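Local coordinates for aspartate semialdehyde dehydrogenase (Francisella tularensis subsp. tularensis, PDB 4WOJ), which probably catalyses the NADPH-dependent reductive dephosphorylation of L-aspartyl phosphate to L-aspartate semialdehyde, a step shared by lysine, methionine and threonine biosynthesis, at residues E86-H89 and K90-A94; K210-K214 and I215-K219; E312-L315 and K316-P320. All blocks are in the same frame, centred on the assembly; numbering follows the deposited sequence.

Contact 1 of 3, residues E86-H89 and K90-A94; sequences EIHH and KLREA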
loop_
_atom_site.group_PDB
_atom_site.type_symbol
_atom_site.label_atom_id
_atom_site.label_comp_id
_atom_site.label_asym_id
_atom_site.label_seq_id
_atom_site.Cartn_x
_atom_site.Cartn_y
_atom_site.Cartn_z
ATOM N N GLU B 86 -28.213 15.579 12.101
ATOM C CA GLU B 86 -29.607 15.956 12.079
ATOM C C GLU B 86 -30.217 15.735 13.452
ATOM O O GLU B 86 -30.987 16.543 13.944
ATOM C CB GLU B 86 -30.337 15.089 11.049
ATOM C CG GLU B 86 -31.862 15.111 11.124
ATOM C CD GLU B 86 -32.469 15.954 10.030
ATOM O OE1 GLU B 86 -31.964 15.889 8.886
ATOM O OE2 GLU B 86 -33.436 16.692 10.320
ATOM N N ILE B 87 -29.855 14.634 14.083
ATOM C CA ILE B 87 -30.762 14.059 15.067
ATOM C C ILE B 87 -30.298 13.999 16.479
ATOM O O ILE B 87 -31.136 14.033 17.378
ATOM C CB ILE B 87 -31.184 12.639 14.670
ATOM C CG1 ILE B 87 -32.428 12.746 13.817
ATOM C CG2 ILE B 87 -31.525 11.810 15.900
ATOM C CD1 ILE B 87 -32.567 11.634 12.827
ATOM N N HIS B 88 -28.999 13.850 16.685
ATOM C CA HIS B 88 -28.512 13.687 18.036
ATOM C C HIS B 88 -28.822 14.926 18.887
ATOM O O HIS B 88 -29.252 14.789 20.033
ATOM C CB HIS B 88 -27.024 13.359 18.014
ATOM C CG HIS B 88 -26.377 13.382 19.357
ATOM N ND1 HIS B 88 -25.737 14.497 19.843
ATOM C CD2 HIS B 88 -26.256 12.428 20.313
ATOM C CE1 HIS B 88 -25.267 14.239 21.053
ATOM N NE2 HIS B 88 -25.573 12.989 21.362
ATOM N N HIS B 89 -28.628 16.113 18.323
ATOM C CA HIS B 89 -28.850 17.357 19.069
ATOM C C HIS B 89 -30.329 17.570 19.415
ATOM O O HIS B 89 -30.647 18.015 20.526
ATOM C CB HIS B 89 -28.292 18.572 18.320
ATOM C CG HIS B 89 -29.034 18.902 17.064
ATOM N ND1 HIS B 89 -28.835 18.222 15.878
ATOM C CD2 HIS B 89 -29.981 19.836 16.810
ATOM C CE1 HIS B 89 -29.618 18.736 14.946
ATOM N NE2 HIS B 89 -30.325 19.713 15.486
ATOM N N LYS B 90 -31.209 17.240 18.472
ATOM C CA LYS B 90 -32.668 17.283 18.706
ATOM C C LYS B 90 -33.121 16.445 19.901
ATOM O O LYS B 90 -34.016 16.849 20.644
ATOM C CB LYS B 90 -33.438 16.795 17.480
ATOM C CG LYS B 90 -33.408 17.735 16.287
ATOM C CD LYS B 90 -34.320 17.219 15.177
ATOM C CE LYS B 90 -33.907 17.678 13.784
ATOM N NZ LYS B 90 -33.404 19.080 13.683
ATOM N N LEU B 91 -32.512 15.275 20.063
ATOM C CA LEU B 91 -32.792 14.403 21.197
ATOM C C LEU B 91 -32.349 15.004 22.520
ATOM O O LEU B 91 -33.075 14.923 23.503
ATOM C CB LEU B 91 -32.125 13.038 21.021
ATOM C CG LEU B 91 -32.698 12.180 19.890
ATOM C CD1 LEU B 91 -31.765 11.026 19.559
ATOM C CD2 LEU B 91 -34.085 11.660 20.252
ATOM N N ARG B 92 -31.152 15.572 22.569
ATOM C CA ARG B 92 -30.677 16.146 23.840
ATOM C C ARG B 92 -31.476 17.417 24.140
ATOM O O ARG B 92 -31.917 17.626 25.265
ATOM C CB ARG B 92 -29.168 16.430 23.829
ATOM C CG ARG B 92 -28.263 15.212 23.671
ATOM C CD ARG B 92 -28.286 14.287 24.874
ATOM N NE ARG B 92 -27.385 13.150 24.662
ATOM C CZ ARG B 92 -27.596 11.901 25.088
ATOM N NH1 ARG B 92 -28.688 11.590 25.787
ATOM N NH2 ARG B 92 -26.710 10.945 24.816
ATOM N N GLU B 93 -31.678 18.229 23.102
ATOM C CA GLU B 93 -32.574 19.408 23.137
ATOM C C GLU B 93 -33.989 19.063 23.604
ATOM O O GLU B 93 -34.654 19.875 24.235
ATOM C CB GLU B 93 -32.683 20.054 21.746
ATOM C CG GLU B 93 -31.506 20.937 21.332
ATOM C CD GLU B 93 -31.680 21.499 19.926
ATOM O OE1 GLU B 93 -32.638 21.068 19.231
ATOM O OE2 GLU B 93 -30.880 22.372 19.515
ATOM N N ALA B 94 -34.443 17.863 23.259
ATOM C CA ALA B 94 -35.759 17.363 23.677
ATOM C C ALA B 94 -35.716 16.563 24.982
ATOM O O ALA B 94 -36.609 15.764 25.224
ATOM C CB ALA B 94 -36.377 16.529 22.564
#

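Contact 2 of 3, residues K210-K214 and I215-K219; sequences KDSSK and IPQQK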
loop_
_atom_site.group_PDB
_atom_site.type_symbol
_atom_site.label_atom_id
_atom_site.label_comp_id
_atom_site.label_asym_id
_atom_site.label_seq_id
_atom_site.Cartn_x
_atom_site.Cartn_y
_atom_site.Cartn_z
ATOM N N LYS B 210 -9.467 5.628 -17.320
ATOM C CA LYS B 210 -9.614 7.095 -17.279
ATOM C C LYS B 210 -10.887 7.677 -17.882
ATOM O O LYS B 210 -11.165 8.848 -17.656
ATOM C CB LYS B 210 -8.437 7.756 -17.970
ATOM C CG LYS B 210 -7.212 7.793 -17.084
ATOM C CD LYS B 210 -5.987 8.355 -17.800
ATOM C CE LYS B 210 -5.023 7.223 -18.064
ATOM N NZ LYS B 210 -3.984 7.555 -19.070
ATOM N N ASP B 211 -11.627 6.897 -18.658
ATOM C CA ASP B 211 -12.906 7.373 -19.237
ATOM C C ASP B 211 -14.101 7.219 -18.291
ATOM O O ASP B 211 -14.647 6.122 -18.126
ATOM C CB ASP B 211 -13.233 6.622 -20.542
ATOM C CG ASP B 211 -14.256 7.363 -21.404
ATOM O OD1 ASP B 211 -14.826 8.401 -20.959
ATOM O OD2 ASP B 211 -14.490 6.903 -22.542
ATOM N N SER B 212 -14.521 8.333 -17.698
ATOM C CA SER B 212 -15.647 8.328 -16.742
ATOM C C SER B 212 -16.999 7.999 -17.338
ATOM O O SER B 212 -17.967 7.813 -16.614
ATOM C CB SER B 212 -15.782 9.680 -16.052
ATOM O OG SER B 212 -14.659 10.482 -16.297
ATOM N N SER B 213 -17.085 7.965 -18.652
ATOM C CA SER B 213 -18.336 7.614 -19.308
ATOM C C SER B 213 -18.397 6.126 -19.671
ATOM O O SER B 213 -19.430 5.638 -20.132
ATOM C CB SER B 213 -18.496 8.446 -20.571
ATOM O OG SER B 213 -17.686 7.894 -21.589
ATOM N N LYS B 214 -17.282 5.428 -19.508
ATOM C CA LYS B 214 -17.200 3.985 -19.780
ATOM C C LYS B 214 -17.041 3.215 -18.476
ATOM O O LYS B 214 -17.612 2.143 -18.281
ATOM C CB LYS B 214 -15.990 3.681 -20.651
ATOM C CG LYS B 214 -15.996 4.359 -22.009
ATOM C CD LYS B 214 -16.652 3.496 -23.083
ATOM C CE LYS B 214 -16.376 4.037 -24.483
ATOM N NZ LYS B 214 -15.831 2.954 -25.346
ATOM N N ILE B 215 -16.244 3.789 -17.594
ATOM C CA ILE B 215 -15.910 3.195 -16.325
ATOM C C ILE B 215 -16.354 4.100 -15.213
ATOM O O ILE B 215 -15.738 5.148 -15.001
ATOM C CB ILE B 215 -14.382 3.073 -16.189
ATOM C CG1 ILE B 215 -13.817 2.133 -17.270
ATOM C CG2 ILE B 215 -14.012 2.598 -14.790
ATOM C CD1 ILE B 215 -14.528 0.802 -17.379
ATOM N N PRO B 216 -17.384 3.694 -14.468
ATOM C CA PRO B 216 -17.927 4.554 -13.442
ATOM C C PRO B 216 -16.943 4.803 -12.314
ATOM O O PRO B 216 -16.391 3.864 -11.765
ATOM C CB PRO B 216 -19.106 3.750 -12.912
ATOM C CG PRO B 216 -18.669 2.356 -13.075
ATOM C CD PRO B 216 -17.917 2.330 -14.366
ATOM N N GLN B 217 -16.742 6.065 -11.979
ATOM C CA GLN B 217 -15.730 6.438 -11.014
ATOM C C GLN B 217 -16.111 7.632 -10.156
ATOM O O GLN B 217 -15.256 8.255 -9.554
ATOM C CB GLN B 217 -14.429 6.742 -11.736
ATOM C CG GLN B 217 -14.572 7.541 -13.012
ATOM C CD GLN B 217 -13.326 7.452 -13.872
ATOM O OE1 GLN B 217 -12.393 8.238 -13.684
ATOM N NE2 GLN B 217 -13.301 6.490 -14.815
ATOM N N GLN B 218 -17.384 7.956 -10.086
ATOM C CA GLN B 218 -17.798 9.109 -9.298
ATOM C C GLN B 218 -17.629 8.842 -7.809
ATOM O O GLN B 218 -17.216 9.735 -7.051
ATOM C CB GLN B 218 -19.251 9.508 -9.563
ATOM C CG GLN B 218 -19.616 9.884 -11.000
ATOM C CD GLN B 218 -18.461 10.441 -11.830
ATOM O OE1 GLN B 218 -18.012 9.824 -12.818
ATOM N NE2 GLN B 218 -17.974 11.606 -11.435
ATOM N N LYS B 219 -17.943 7.617 -7.402
ATOM C CA LYS B 219 -17.867 7.231 -5.994
ATOM C C LYS B 219 -16.434 7.181 -5.482
ATOM O O LYS B 219 -16.181 7.548 -4.357
ATOM C CB LYS B 219 -18.520 5.867 -5.765
ATOM C CG LYS B 219 -19.956 5.757 -6.248
ATOM C CD LYS B 219 -20.920 6.530 -5.357
ATOM C CE LYS B 219 -22.275 6.714 -6.019
ATOM N NZ LYS B 219 -22.735 5.477 -6.728
#

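Contact 3 of 3, residues E312-L315 and K316-P320; sequences EDTL and KYLTP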
loop_
_atom_site.group_PDB
_atom_site.type_symbol
_atom_site.label_atom_id
_atom_site.label_comp_id
_atom_site.label_asym_id
_atom_site.label_seq_id
_atom_site.Cartn_x
_atom_site.Cartn_y
_atom_site.Cartn_z
ATOM N N GLU B 312 6.481 -18.114 3.474
ATOM C CA GLU B 312 5.305 -18.938 3.361
ATOM C C GLU B 312 4.196 -18.409 4.291
ATOM O O GLU B 312 3.030 -18.291 3.892
ATOM C CB GLU B 312 5.644 -20.420 3.659
ATOM C CG GLU B 312 4.410 -21.311 3.873
ATOM C CD GLU B 312 4.599 -22.779 3.455
ATOM O OE1 GLU B 312 5.581 -23.432 3.872
ATOM O OE2 GLU B 312 3.730 -23.302 2.710
ATOM N N ASP B 313 4.558 -18.119 5.543
ATOM C CA ASP B 313 3.568 -17.735 6.545
ATOM C C ASP B 313 3.041 -16.298 6.328
ATOM O O ASP B 313 1.890 -15.965 6.637
ATOM C CB ASP B 313 4.156 -17.912 7.947
ATOM C CG ASP B 313 4.337 -19.407 8.369
ATOM O OD1 ASP B 313 3.888 -20.366 7.684
ATOM O OD2 ASP B 313 4.936 -19.613 9.441
ATOM N N THR B 314 3.908 -15.444 5.808
ATOM C CA THR B 314 3.562 -14.064 5.579
ATOM C C THR B 314 2.581 -13.975 4.462
ATOM O O THR B 314 1.537 -13.309 4.576
ATOM C CB THR B 314 4.780 -13.207 5.223
ATOM O OG1 THR B 314 5.665 -13.187 6.333
ATOM C CG2 THR B 314 4.349 -11.809 4.900
ATOM N N LEU B 315 2.913 -14.619 3.360
ATOM C CA LEU B 315 1.999 -14.577 2.203
ATOM C C LEU B 315 0.703 -15.288 2.502
ATOM O O LEU B 315 -0.343 -14.874 2.042
ATOM C CB LEU B 315 2.652 -15.103 0.929
ATOM C CG LEU B 315 3.852 -14.266 0.444
ATOM C CD1 LEU B 315 4.350 -14.783 -0.890
ATOM C CD2 LEU B 315 3.567 -12.774 0.326
ATOM N N LYS B 316 0.733 -16.326 3.312
ATOM C CA LYS B 316 -0.530 -17.005 3.605
ATOM C C LYS B 316 -1.419 -16.317 4.646
ATOM O O LYS B 316 -2.637 -16.283 4.495
ATOM C CB LYS B 316 -0.307 -18.464 4.008
ATOM C CG LYS B 316 -1.617 -19.227 4.010
ATOM C CD LYS B 316 -1.446 -20.712 4.206
ATOM C CE LYS B 316 -2.698 -21.453 3.745
ATOM N NZ LYS B 316 -2.618 -22.889 4.096
ATOM N N TYR B 317 -0.822 -15.808 5.709
ATOM C CA TYR B 317 -1.628 -15.233 6.825
ATOM C C TYR B 317 -1.610 -13.718 7.001
ATOM O O TYR B 317 -2.533 -13.200 7.585
ATOM C CB TYR B 317 -1.267 -15.902 8.154
ATOM C CG TYR B 317 -1.365 -17.398 8.069
ATOM C CD1 TYR B 317 -2.625 -18.042 8.016
ATOM C CD2 TYR B 317 -0.210 -18.183 7.996
ATOM C CE1 TYR B 317 -2.724 -19.425 7.917
ATOM C CE2 TYR B 317 -0.295 -19.563 7.901
ATOM C CZ TYR B 317 -1.555 -20.187 7.851
ATOM O OH TYR B 317 -1.617 -21.567 7.753
ATOM N N LEU B 318 -0.579 -12.997 6.539
ATOM C CA LEU B 318 -0.518 -11.516 6.794
ATOM C C LEU B 318 -1.132 -10.712 5.651
ATOM O O LEU B 318 -0.475 -9.879 5.076
ATOM C CB LEU B 318 0.910 -11.067 7.045
ATOM C CG LEU B 318 1.107 -9.722 7.735
ATOM C CD1 LEU B 318 0.438 -9.684 9.096
ATOM C CD2 LEU B 318 2.591 -9.504 7.910
ATOM N N THR B 319 -2.371 -11.043 5.275
ATOM C CA THR B 319 -2.974 -10.504 4.095
ATOM C C THR B 319 -4.471 -10.336 4.257
ATOM O O THR B 319 -5.079 -10.973 5.114
ATOM C CB THR B 319 -2.747 -11.408 2.866
ATOM O OG1 THR B 319 -3.646 -12.534 2.908
ATOM C CG2 THR B 319 -1.317 -11.872 2.789
ATOM N N PRO B 320 -5.065 -9.449 3.446
ATOM C CA PRO B 320 -6.486 -9.194 3.449
ATOM C C PRO B 320 -7.297 -10.451 3.140
ATOM O O PRO B 320 -8.354 -10.692 3.752
ATOM C CB PRO B 320 -6.646 -8.184 2.310
ATOM C CG PRO B 320 -5.364 -7.450 2.252
ATOM C CD PRO B 320 -4.313 -8.366 2.774
HETATM O O HOH W 1 -2.780 -13.978 1.165
#

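Contact 1 of 3, residues E86-H89 and K90-A94
The imidazole of His89 has Lys90 CG over one face and one carboxylate oxygen of Glu93, OE2, at its edge. Lys90 CG lies 4.1 Å from the centroid of the His89 ring, 25° off the normal and displaced toward the rim, which meets the criteria for a CH-pi contact. Glu93 OE2 sits in the plane of that ring, while the carboxylate as a whole stands almost perpendicular to it. A first torsion of 68° sets the His89 ring beside Lys90 and Glu93; which way round the imidazole is flipped is uncertain, so only the ring as a whole is placed here.

Around on another side of the helix, the His88 ring and the Arg92 guanidinium are turned 89° apart, with His88 NE2 3.8 Å from Arg92 NE. The two side chains cross at a slant, and both reach one carboxylate outside the pair: Asp135 OD1 accepts from His88 NE2 and forms a salt bridge with Arg92 NH2. Arg92 NH1 is held by the carbonyls of Gly98 and Trp96, so the guanidinium is gripped from both of its terminal nitrogens.

Ile87 CG2 and Leu91 CD1 touch at 3.7 Å on the buried flank, against Ile66 and Leu69 of helix 66-70. Glu86 OE2 and Lys90 NZ, 4.1 Å apart, are opposite charges too distant for a salt bridge.

Backbone bonds give the i to i+4 repeat, as in Leu91 N to Ile87 O (3.3 Å) and Glu93 N to His89 O (2.8 Å). This is the C-terminal part of the connecting helix in a beta-alpha-beta crossover (strand 74-77, helix 81-93, strand 99-102) of the Rossmann-type domain.

Contact 2 of 3, residues K210-K214 and I215-K219
Asp211 O accepts two backbone N-H groups, from Lys214 N at 3.1 Å and from Ile215 N at 2.9 Å, the latter bond nearly straight at 164°, so the chain closes a beta turn nested inside an alpha turn.

The Asp211 carboxylate reinforces the same bend. Its OD1 receives Ser213 OG at 3.0 Å and Ser213 N at 3.3 Å, both arriving from one face and well out of the carboxylate plane.

Across the turn, Gln217 folds back beside Ser212. A first torsion of 42° tucks Gln217 CG in over its own backbone, and the chain then runs extended, so that the amide passes alongside Ser212, with Gln217 NE2 3.5 Å from Ser212 CA and Gln217 CG 3.9 Å from Ser212 CB. The amide's rotation is fixed by Gln217 NE2 donating to Ile215 O at 2.8 Å, the acceptor lying within 5° of the amide plane, and by a second bond from the same nitrogen to Ser209 O. Two carbonyls therefore satisfy this buried NE2.

Ile215 is buried against Leu208 of helix 198-209 and Leu187 of helix 175-191, and Pro216 O accepts from Gln184 NE2 on the latter. The geometry is that of an Asx turn overlapping successive backbone turns, here carrying the chain out of helix 198-209 and across helix 175-191 in the dimerisation domain.

Contact 3 of 3, residues E312-L315 and K316-P320
Backbone hydrogen bonds of 2.9 to 3.1 Å carry the helical end: Lys316 N to Glu312 O, Tyr317 N to Asp313 O and Leu318 N to Thr314 O. Beyond them the chain leaves helical angles at Leu318, the centre of an inverse gamma turn closed by a weak bond from Thr319 N to Tyr317 O.

Among packing contacts, Thr314 and Leu318 lie side by side, with Thr314 CG2 4.1 Å from Leu318 CB. Lys316 CG lies 3.9 Å above the centre of the Tyr317 ring. The Thr319 methyl, CG2, rests instead against a polar atom, Leu315 O, at 3.2 Å. Leu315 and Thr314 also pack on Leu229 and Trp231 of the second subunit, and Thr319 on its Asn227.

A water donates to Leu315 O at 2.7 Å; its link to Thr319 OG1 is modelled too short to be relied on. With chi1 at 78°, Thr319 OG1 is positioned to accept from Ala322 N. Helix 311-317 thus ends in an inverse gamma turn leading straight into a threonine N-cap of helix 320-323, at the subunit interface.

Overall arrangement
The three contacts follow one another along the chain without touching. Contact 1 belongs to the NAD-binding domain, whereas contacts 2 and 3 fall in the dimerisation domain, with centres about 33 Å apart. Contacts 1 and 3 lie on opposite sides of the chain's centre, their centres about 46 Å apart and their nearest atoms about 34 Å. In contact 3 the Leu318 side chain is about 12 Å from that of His276, the predicted proton acceptor, and the Asp313 side chain is about 7 Å from a bound sodium ion; contacts 1 and 2 lie away from the predicted catalytic residues. Contacts 2 and 3 both reach the second subunit, contact 2 through Lys210 packing on its Gln321; contact 1 does not.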